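Local atomic coordinates of mitogen-activated protein kinase, putative (Map kinase-like protein) (Leishmania major, PDB entry 3PG1), a protein that probably acts as an ATP-dependent serine/threonine protein kinase of the MAP kinase family. Residues N84-H88 with P89-G93; W198-A201 with P202-M206; P287-D290 with P291-D295; F337-D340 with E341-D345. All coordinates share one frame; numbering follows the deposited sequence.

Each contact is local: 1 and 4 close type I turns, 2 and 3 start helices, and the four follow one another along the chain without nesting or crossing. Contact 1 comes first, where helix 70-85 runs out and the chain heads for strand 96-100. Contact 2 then starts helix 202-205 after the unmodelled residues 181-195, and contact 3 caps helix 291-300 at its N terminus. Contact 4, in the C-terminal extension, turns the chain just before helix 346-360. That extension doubles back to the start: contacts 1 and 4 touch where H85 meets F337, tying the tail to helix 70-85. Contacts 3 and 4 lie farthest apart, their centres about 45 Å from each other.

Contact 1 (N84-H88 with P89-G93)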
loop_
_atom_site.group_PDB
_atom_site.type_symbol
_atom_site.label_atom_id
_atom_site.label_comp_id
_atom_site.label_asym_id
_atom_site.label_seq_id
_atom_site.Cartn_x
_atom_site.Cartn_y
_atom_site.Cartn_z
ATOM N N ASN A 84 7.524 11.431 1.597
ATOM C CA ASN A 84 8.534 12.357 1.115
ATOM C C ASN A 84 9.854 11.723 0.717
ATOM O O ASN A 84 10.686 12.385 0.096
ATOM C CB ASN A 84 8.726 13.456 2.165
ATOM C CG ASN A 84 9.093 14.794 1.597
ATOM O OD1 ASN A 84 8.753 15.132 0.461
ATOM N ND2 ASN A 84 9.839 15.567 2.369
ATOM N N HIS A 85 10.037 10.428 1.037
ATOM C CA HIS A 85 11.249 9.666 0.723
ATOM C C HIS A 85 11.353 9.256 -0.760
ATOM O O HIS A 85 12.454 9.155 -1.301
ATOM C CB HIS A 85 11.323 8.429 1.636
ATOM C CG HIS A 85 12.618 7.688 1.527
ATOM N ND1 HIS A 85 13.779 8.175 2.101
ATOM C CD2 HIS A 85 12.901 6.530 0.885
ATOM C CE1 HIS A 85 14.727 7.318 1.767
ATOM N NE2 HIS A 85 14.249 6.311 1.041
ATOM N N PHE A 86 10.222 8.973 -1.401
ATOM C CA PHE A 86 10.194 8.507 -2.812
ATOM C C PHE A 86 9.870 9.634 -3.782
ATOM O O PHE A 86 9.125 10.530 -3.434
ATOM C CB PHE A 86 9.158 7.383 -2.972
ATOM C CG PHE A 86 9.529 6.201 -2.107
ATOM C CD1 PHE A 86 10.480 5.280 -2.535
ATOM C CD2 PHE A 86 9.007 6.067 -0.819
ATOM C CE1 PHE A 86 10.878 4.237 -1.708
ATOM C CE2 PHE A 86 9.417 5.020 0.013
ATOM C CZ PHE A 86 10.328 4.100 -0.442
ATOM N N HIS A 87 10.377 9.536 -5.018
ATOM C CA HIS A 87 10.121 10.466 -6.116
ATOM C C HIS A 87 10.107 9.591 -7.328
ATOM O O HIS A 87 11.070 9.560 -8.099
ATOM C CB HIS A 87 11.232 11.533 -6.207
ATOM C CG HIS A 87 11.377 12.309 -4.938
ATOM N ND1 HIS A 87 12.300 11.935 -3.968
ATOM C CD2 HIS A 87 10.642 13.344 -4.468
ATOM C CE1 HIS A 87 12.122 12.778 -2.964
ATOM N NE2 HIS A 87 11.147 13.652 -3.225
ATOM N N HIS A 88 9.052 8.779 -7.434
ATOM C CA HIS A 88 8.968 7.797 -8.502
ATOM C C HIS A 88 7.551 7.767 -9.074
ATOM O O HIS A 88 6.606 7.854 -8.295
ATOM C CB HIS A 88 9.382 6.404 -7.954
ATOM C CG HIS A 88 9.542 5.365 -9.015
ATOM N ND1 HIS A 88 8.445 4.693 -9.539
ATOM C CD2 HIS A 88 10.661 4.889 -9.588
ATOM C CE1 HIS A 88 8.926 3.849 -10.432
ATOM N NE2 HIS A 88 10.255 3.934 -10.509
ATOM N N PRO A 89 7.386 7.608 -10.410
ATOM C CA PRO A 89 6.024 7.609 -10.987
ATOM C C PRO A 89 5.036 6.579 -10.435
ATOM O O PRO A 89 3.845 6.782 -10.552
ATOM C CB PRO A 89 6.257 7.382 -12.502
ATOM C CG PRO A 89 7.685 7.657 -12.751
ATOM C CD PRO A 89 8.420 7.430 -11.457
ATOM N N ASN A 90 5.513 5.462 -9.904
ATOM C CA ASN A 90 4.634 4.386 -9.431
ATOM C C ASN A 90 4.336 4.426 -7.963
ATOM O O ASN A 90 3.600 3.564 -7.485
ATOM C CB ASN A 90 5.217 3.031 -9.788
ATOM C CG ASN A 90 5.262 2.788 -11.264
ATOM O OD1 ASN A 90 6.299 2.421 -11.806
ATOM N ND2 ASN A 90 4.148 2.988 -11.944
ATOM N N ILE A 91 4.891 5.418 -7.249
ATOM C CA ILE A 91 4.726 5.600 -5.806
ATOM C C ILE A 91 4.047 6.937 -5.581
ATOM O O ILE A 91 4.569 7.971 -6.025
ATOM C CB ILE A 91 6.087 5.504 -5.051
ATOM C CG1 ILE A 91 6.842 4.130 -5.300
ATOM C CG2 ILE A 91 5.898 5.797 -3.522
ATOM C CD1 ILE A 91 6.086 2.917 -4.881
ATOM N N LEU A 92 2.888 6.934 -4.891
ATOM C CA LEU A 92 2.152 8.194 -4.639
ATOM C C LEU A 92 3.025 9.126 -3.820
ATOM O O LEU A 92 3.569 8.726 -2.806
ATOM C CB LEU A 92 0.784 7.936 -3.961
ATOM C CG LEU A 92 -0.148 9.176 -3.821
ATOM C CD1 LEU A 92 -0.720 9.577 -5.163
ATOM C CD2 LEU A 92 -1.250 8.908 -2.799
ATOM N N GLY A 93 3.257 10.315 -4.328
ATOM C CA GLY A 93 4.126 11.251 -3.622
ATOM C C GLY A 93 3.427 12.430 -2.999
ATOM O O GLY A 93 2.219 12.619 -3.189
HETATM O O HOH W 1 7.027 9.188 -5.458
#
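P89 CD lies over one face of the H88 imidazole, toward its rim, 3.5 Å from the ring centroid in a CH-pi contact. At the ring edge sits the N90 backbone. N90 N donates to H88 ND1 at 3.1 Å, the N-H pointing almost straight at the nitrogen while the donor lies 20° out of the ring plane. Setting CG anti to its backbone N (chi1 -171°) lets the H88 ring lie alongside the following backbone. Next to that bond, H88 CE1 comes within 3.3 Å of N90 OD1, the ring and amide planes turned 41° apart. The nitrogen end of the N90 amide is held elsewhere: ND2 is hydrogen-bonded to I173 O and to H142 ND1. F86 offers CB and the root of its ring to I91, with F86 CB 3.7 Å from I91 CG2.

The backbone makes a type I turn from H88 to I91, closed by I91 N to H88 O at 3.2 Å, and water 1 joins H88 N to I91 O. This is the HPNI sequence of the kinase loop between helix C and strand 4. Because ND1 accepts from an amide, H88 probably carries no proton there, and a neutral ring would then hold its proton on NE2.

Contact 2 (W198-A201 with P202-M206); sequences WYRA and PELVM
R200 and A201 come in extended and the chain coils at once into the short helix 202-205, with A201 as N-cap. A201 O takes two amides: V205 N at 3.0 Å, and L204 N at 2.9 Å, a weak bond bent to 130°. One residue further on, M206 N bonds P202 O at 2.9 Å.

Among the side chains, the methyl of A201 is wedged in. P202 CD lies 3.6 Å from A201 CB, and the carboxylate of E203 folds back over the same methyl, its OE2 at 3.5 Å. E203 can do this because CG stands between the backbone N and the carbonyl carbon (chi1 60°) and the chain bends again at chi2, although CB itself points away. On the neighbouring flank V205 CG2 packs 3.9 Å from R200 CB, while R200 CD passes L204 CB at 4.2 Å, the two side chains crossing at about a right angle.

A201-P202-E203 is the APE motif that ends the kinase activation segment, and E203 OE1 forms a salt bridge with R308; R200, just before it, forms one through NH1 with D159 of the HRD motif. A201 and P202 lean on W218 and L204 on V215, both of helix 214-229, while V205 packs on F239 and L243 of helix 239-250.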
loop_
_atom_site.group_PDB
_atom_site.type_symbol
_atom_site.label_atom_id
_atom_site.label_comp_id
_atom_site.label_asym_id
_atom_site.label_seq_id
_atom_site.Cartn_x
_atom_site.Cartn_y
_atom_site.Cartn_z
ATOM N N TRP A 198 -7.852 -11.348 2.587
ATOM C CA TRP A 198 -7.764 -12.076 1.323
ATOM C C TRP A 198 -6.429 -12.006 0.571
ATOM O O TRP A 198 -6.155 -12.884 -0.255
ATOM C CB TRP A 198 -8.931 -11.694 0.387
ATOM C CG TRP A 198 -10.322 -11.966 0.907
ATOM C CD1 TRP A 198 -10.674 -12.681 2.027
ATOM C CD2 TRP A 198 -11.545 -11.617 0.257
ATOM N NE1 TRP A 198 -12.041 -12.768 2.124
ATOM C CE2 TRP A 198 -12.607 -12.102 1.062
ATOM C CE3 TRP A 198 -11.857 -10.891 -0.917
ATOM C CZ2 TRP A 198 -13.959 -11.942 0.699
ATOM C CZ3 TRP A 198 -13.192 -10.709 -1.257
ATOM C CH2 TRP A 198 -14.226 -11.233 -0.458
ATOM N N TYR A 199 -5.592 -10.996 0.872
ATOM C CA TYR A 199 -4.318 -10.778 0.162
ATOM C C TYR A 199 -3.103 -11.036 1.024
ATOM O O TYR A 199 -2.013 -10.731 0.591
ATOM C CB TYR A 199 -4.282 -9.330 -0.407
ATOM C CG TYR A 199 -5.517 -9.020 -1.235
ATOM C CD1 TYR A 199 -5.521 -9.210 -2.613
ATOM C CD2 TYR A 199 -6.699 -8.583 -0.629
ATOM C CE1 TYR A 199 -6.676 -8.993 -3.369
ATOM C CE2 TYR A 199 -7.859 -8.377 -1.371
ATOM C CZ TYR A 199 -7.839 -8.570 -2.744
ATOM O OH TYR A 199 -8.973 -8.340 -3.490
ATOM N N ARG A 200 -3.287 -11.559 2.253
ATOM C CA ARG A 200 -2.196 -11.781 3.205
ATOM C C ARG A 200 -1.472 -13.074 2.911
ATOM O O ARG A 200 -2.093 -14.135 2.796
ATOM C CB ARG A 200 -2.721 -11.801 4.660
ATOM C CG ARG A 200 -3.437 -10.520 5.071
ATOM C CD ARG A 200 -2.779 -9.816 6.234
ATOM N NE ARG A 200 -3.584 -8.686 6.707
ATOM C CZ ARG A 200 -3.609 -7.478 6.146
ATOM N NH1 ARG A 200 -2.885 -7.224 5.063
ATOM N NH2 ARG A 200 -4.393 -6.528 6.640
ATOM N N ALA A 201 -0.146 -12.980 2.868
ATOM C CA ALA A 201 0.767 -14.082 2.621
ATOM C C ALA A 201 0.572 -15.103 3.738
ATOM O O ALA A 201 0.219 -14.700 4.851
ATOM C CB ALA A 201 2.195 -13.555 2.625
ATOM N N PRO A 202 0.816 -16.400 3.479
ATOM C CA PRO A 202 0.679 -17.428 4.560
ATOM C C PRO A 202 1.431 -17.090 5.839
ATOM O O PRO A 202 0.845 -17.197 6.910
ATOM C CB PRO A 202 1.222 -18.700 3.894
ATOM C CG PRO A 202 0.894 -18.483 2.434
ATOM C CD PRO A 202 1.180 -17.030 2.198
ATOM N N GLU A 203 2.655 -16.546 5.735
ATOM C CA GLU A 203 3.405 -16.129 6.932
ATOM C C GLU A 203 2.725 -14.984 7.719
ATOM O O GLU A 203 2.882 -14.951 8.930
ATOM C CB GLU A 203 4.911 -15.817 6.616
ATOM C CG GLU A 203 5.144 -14.686 5.598
ATOM C CD GLU A 203 5.172 -15.033 4.115
ATOM O OE1 GLU A 203 5.855 -14.295 3.373
ATOM O OE2 GLU A 203 4.505 -16.005 3.682
ATOM N N LEU A 204 1.940 -14.073 7.067
ATOM C CA LEU A 204 1.212 -13.048 7.859
ATOM C C LEU A 204 -0.036 -13.658 8.473
ATOM O O LEU A 204 -0.410 -13.299 9.590
ATOM C CB LEU A 204 0.822 -11.817 7.019
ATOM C CG LEU A 204 2.017 -10.954 6.476
ATOM C CD1 LEU A 204 1.496 -9.799 5.711
ATOM C CD2 LEU A 204 2.889 -10.388 7.651
ATOM N N VAL A 205 -0.695 -14.602 7.757
ATOM C CA VAL A 205 -1.904 -15.264 8.318
ATOM C C VAL A 205 -1.440 -16.036 9.581
ATOM O O VAL A 205 -2.181 -16.124 10.562
ATOM C CB VAL A 205 -2.570 -16.233 7.271
ATOM C CG1 VAL A 205 -3.720 -17.046 7.911
ATOM C CG2 VAL A 205 -3.056 -15.466 6.008
ATOM N N MET A 206 -0.211 -16.617 9.529
ATOM C CA MET A 206 0.366 -17.364 10.659
ATOM C C MET A 206 1.135 -16.467 11.641
ATOM O O MET A 206 1.869 -16.968 12.502
ATOM C CB MET A 206 1.180 -18.553 10.169
ATOM C CG MET A 206 0.348 -19.534 9.327
ATOM S SD MET A 206 1.282 -21.012 8.880
ATOM C CE MET A 206 2.564 -20.302 7.785
#

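Contact 3 (P287-D290 with P291-D295); sequences PTAD and PVALD
The loop chain reaches D290 extended and turns straight into helix 291-300, whose first regular bond here runs from L294 N to D290 O, 3.0 Å long. D290 is the N-cap, and its carboxylate does the capping. D290 OD1 faces the end of the helix and accepts from A293 N at 3.1 Å, a nearly straight bond (171° at the hydrogen) that meets the oxygen almost end-on to its C-O bond. V292 N approaches D290 OD1 at 3.2 Å, but its hydrogen points off to one side and the bond is weak. What makes this possible is a chi1 of 77°, which swings CG between the backbone N and the carbonyl carbon and so brings OD1 over the first turn.

P291 follows in the first helical position, where a proline loses nothing by lacking an N-H; its ring crosses the D290 side chain at about a right angle, P291 CD lying 3.3 Å from D290 CB.

The apolar half of the contact is made by A289, whose CB meets A293 CB at 4.0 Å and L294 CD2 at 3.9 Å. Both alanines also rest on F228 of helix 214-229, while L294 packs against W282 and T283 of helix 282-285. The straight A293 bond, helped by the weak V292 one and the helix dipole, would probably stabilise the negative charge on D290. Asp-Pro at N-cap and N1 is a classic helix start, and here it opens a helix of the alpha-helical C-lobe of the protein kinase fold.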
loop_
_atom_site.group_PDB
_atom_site.type_symbol
_atom_site.label_atom_id
_atom_site.label_comp_id
_atom_site.label_asym_id
_atom_site.label_seq_id
_atom_site.Cartn_x
_atom_site.Cartn_y
_atom_site.Cartn_z
ATOM N N PRO A 287 -8.463 -19.629 -15.317
ATOM C CA PRO A 287 -8.708 -20.140 -16.676
ATOM C C PRO A 287 -8.351 -19.281 -17.874
ATOM O O PRO A 287 -8.016 -19.824 -18.940
ATOM C CB PRO A 287 -10.201 -20.566 -16.663
ATOM C CG PRO A 287 -10.801 -19.998 -15.443
ATOM C CD PRO A 287 -9.665 -19.751 -14.462
ATOM N N THR A 288 -8.448 -17.956 -17.735
ATOM C CA THR A 288 -8.168 -17.053 -18.859
ATOM C C THR A 288 -6.682 -16.646 -18.932
ATOM O O THR A 288 -6.309 -15.930 -19.858
ATOM C CB THR A 288 -9.131 -15.864 -18.854
ATOM O OG1 THR A 288 -8.870 -15.070 -17.684
ATOM C CG2 THR A 288 -10.623 -16.304 -18.908
ATOM N N ALA A 289 -5.833 -17.105 -17.985
ATOM C CA ALA A 289 -4.397 -16.781 -18.058
ATOM C C ALA A 289 -3.698 -17.753 -18.999
ATOM O O ALA A 289 -3.906 -18.965 -18.876
ATOM C CB ALA A 289 -3.756 -16.855 -16.667
ATOM N N ASP A 290 -2.865 -17.237 -19.924
ATOM C CA ASP A 290 -2.075 -18.084 -20.810
ATOM C C ASP A 290 -0.936 -18.813 -20.023
ATOM O O ASP A 290 -0.714 -18.464 -18.862
ATOM C CB ASP A 290 -1.600 -17.340 -22.088
ATOM C CG ASP A 290 -0.441 -16.360 -22.007
ATOM O OD1 ASP A 290 0.369 -16.457 -21.053
ATOM O OD2 ASP A 290 -0.280 -15.569 -22.947
ATOM N N PRO A 291 -0.234 -19.825 -20.602
ATOM C CA PRO A 291 0.787 -20.559 -19.811
ATOM C C PRO A 291 1.926 -19.762 -19.190
ATOM O O PRO A 291 2.380 -20.100 -18.102
ATOM C CB PRO A 291 1.291 -21.634 -20.783
ATOM C CG PRO A 291 0.079 -21.865 -21.728
ATOM C CD PRO A 291 -0.436 -20.455 -21.935
ATOM N N VAL A 292 2.352 -18.702 -19.846
ATOM C CA VAL A 292 3.451 -17.844 -19.376
ATOM C C VAL A 292 2.985 -17.041 -18.151
ATOM O O VAL A 292 3.708 -16.932 -17.160
ATOM C CB VAL A 292 4.006 -16.931 -20.496
ATOM C CG1 VAL A 292 5.202 -16.138 -19.990
ATOM C CG2 VAL A 292 4.393 -17.759 -21.746
ATOM N N ALA A 293 1.779 -16.494 -18.238
ATOM C CA ALA A 293 1.121 -15.773 -17.141
ATOM C C ALA A 293 0.910 -16.707 -15.930
ATOM O O ALA A 293 1.162 -16.306 -14.780
ATOM C CB ALA A 293 -0.216 -15.227 -17.628
ATOM N N LEU A 294 0.458 -17.966 -16.185
ATOM C CA LEU A 294 0.227 -18.929 -15.101
ATOM C C LEU A 294 1.506 -19.287 -14.364
ATOM O O LEU A 294 1.464 -19.465 -13.157
ATOM C CB LEU A 294 -0.414 -20.227 -15.602
ATOM C CG LEU A 294 -1.897 -20.178 -15.881
ATOM C CD1 LEU A 294 -2.328 -21.464 -16.593
ATOM C CD2 LEU A 294 -2.690 -19.946 -14.590
ATOM N N ASP A 295 2.595 -19.481 -15.122
ATOM C CA ASP A 295 3.920 -19.801 -14.625
ATOM C C ASP A 295 4.364 -18.708 -13.644
ATOM O O ASP A 295 4.810 -19.023 -12.548
ATOM C CB ASP A 295 4.917 -19.937 -15.781
ATOM C CG ASP A 295 6.287 -20.336 -15.274
ATOM O OD1 ASP A 295 6.451 -21.515 -14.873
ATOM O OD2 ASP A 295 7.151 -19.440 -15.132
#

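Contact 4 (F337-D340 with E341-D345); sequences FHFD and ESVTD
F339 overlaps the E341 side chain at CD2: E341 OE2 comes to 3.3 Å from F339 CD2, and E341 CG lies 3.8 Å from the same atom. The two side chains cross at about a right angle, yet their planar groups are only 26° from parallel. The chain after F339 makes a type I turn, D340 to V343, which shares D340 with an Asx turn, in the C-terminal extension that MAP kinases fold back on the N-lobe. Here the extension runs along helix 70-85, with F339 on R81 and V343 on K74. E341 OE2 also has a long, weak ion pair with R78 of that helix.

V343 ends the turn. Its CG2 comes to 3.2 Å from D340 O and touches the F339 ring more loosely, 4.4 Å from CE2. The Asx turn itself rests on D340, where a chi1 of -163° turns the carboxylate away from its own N, forward to S342. One oxygen takes both bonds: S342 N reaches D340 OD1 at 3.3 Å through the anti lone pair, while S342 OG donates from the syn side, 30° out of the carboxylate plane, in a short bond of 2.5 Å to OD1.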
loop_
_atom_site.group_PDB
_atom_site.type_symbol
_atom_site.label_atom_id
_atom_site.label_comp_id
_atom_site.label_asym_id
_atom_site.label_seq_id
_atom_site.Cartn_x
_atom_site.Cartn_y
_atom_site.Cartn_z
ATOM N N PHE A 337 15.458 3.852 3.447
ATOM C CA PHE A 337 14.701 4.690 4.373
ATOM C C PHE A 337 15.156 4.360 5.812
ATOM O O PHE A 337 15.336 3.188 6.164
ATOM C CB PHE A 337 13.174 4.479 4.215
ATOM C CG PHE A 337 12.344 5.271 5.201
ATOM C CD1 PHE A 337 12.152 6.642 5.033
ATOM C CD2 PHE A 337 11.777 4.652 6.317
ATOM C CE1 PHE A 337 11.399 7.375 5.951
ATOM C CE2 PHE A 337 11.010 5.386 7.226
ATOM C CZ PHE A 337 10.853 6.748 7.056
ATOM N N HIS A 338 15.397 5.405 6.601
ATOM C CA HIS A 338 15.790 5.300 8.006
ATOM C C HIS A 338 14.898 6.223 8.814
ATOM O O HIS A 338 14.728 7.393 8.457
ATOM C CB HIS A 338 17.267 5.696 8.234
ATOM C CG HIS A 338 18.267 4.799 7.570
ATOM N ND1 HIS A 338 19.022 5.233 6.485
ATOM C CD2 HIS A 338 18.619 3.523 7.864
ATOM C CE1 HIS A 338 19.794 4.206 6.151
ATOM N NE2 HIS A 338 19.581 3.151 6.945
ATOM N N PHE A 339 14.290 5.694 9.857
ATOM C CA PHE A 339 13.515 6.491 10.801
ATOM C C PHE A 339 14.074 6.193 12.197
ATOM O O PHE A 339 14.148 5.022 12.603
ATOM C CB PHE A 339 11.999 6.235 10.713
ATOM C CG PHE A 339 11.172 7.207 11.532
ATOM C CD1 PHE A 339 10.676 8.374 10.963
ATOM C CD2 PHE A 339 10.910 6.964 12.876
ATOM C CE1 PHE A 339 9.925 9.284 11.723
ATOM C CE2 PHE A 339 10.162 7.871 13.637
ATOM C CZ PHE A 339 9.669 9.024 13.053
ATOM N N ASP A 340 14.539 7.244 12.896
ATOM C CA ASP A 340 15.094 7.089 14.240
ATOM C C ASP A 340 13.913 7.078 15.228
ATOM O O ASP A 340 13.305 8.116 15.482
ATOM C CB ASP A 340 16.118 8.205 14.552
ATOM C CG ASP A 340 17.037 7.923 15.731
ATOM O OD1 ASP A 340 16.542 7.435 16.766
ATOM O OD2 ASP A 340 18.249 8.224 15.627
ATOM N N GLU A 341 13.547 5.876 15.707
ATOM C CA GLU A 341 12.413 5.667 16.602
ATOM C C GLU A 341 12.684 6.021 18.073
ATOM O O GLU A 341 11.744 6.068 18.869
ATOM C CB GLU A 341 11.818 4.263 16.425
ATOM C CG GLU A 341 10.635 4.254 15.470
ATOM C CD GLU A 341 10.762 3.298 14.303
ATOM O OE1 GLU A 341 11.077 2.109 14.539
ATOM O OE2 GLU A 341 10.516 3.730 13.153
ATOM N N SER A 342 13.954 6.349 18.405
ATOM C CA SER A 342 14.366 6.794 19.741
ATOM C C SER A 342 13.833 8.211 20.045
ATOM O O SER A 342 13.835 8.623 21.209
ATOM C CB SER A 342 15.886 6.757 19.878
ATOM O OG SER A 342 16.497 7.880 19.263
ATOM N N VAL A 343 13.388 8.958 18.995
ATOM C CA VAL A 343 12.820 10.307 19.149
ATOM C C VAL A 343 11.526 10.227 19.956
ATOM O O VAL A 343 10.725 9.308 19.758
ATOM C CB VAL A 343 12.668 11.125 17.829
ATOM C CG1 VAL A 343 14.017 11.329 17.139
ATOM C CG2 VAL A 343 11.647 10.502 16.873
ATOM N N THR A 344 11.366 11.135 20.919
ATOM C CA THR A 344 10.212 11.141 21.812
ATOM C C THR A 344 9.689 12.553 22.051
ATOM O O THR A 344 8.485 12.741 22.217
ATOM C CB THR A 344 10.524 10.330 23.095
ATOM O OG1 THR A 344 9.332 10.171 23.860
ATOM C CG2 THR A 344 11.641 10.944 23.950
ATOM N N ASP A 345 10.595 13.545 22.040
ATOM C CA ASP A 345 10.273 14.952 22.262
ATOM C C ASP A 345 9.490 15.525 21.079
ATOM O O ASP A 345 9.937 15.401 19.934
ATOM C CB ASP A 345 11.566 15.749 22.501
ATOM C CG ASP A 345 11.404 16.909 23.450
ATOM O OD1 ASP A 345 10.825 17.935 23.035
ATOM O OD2 ASP A 345 11.878 16.800 24.601
#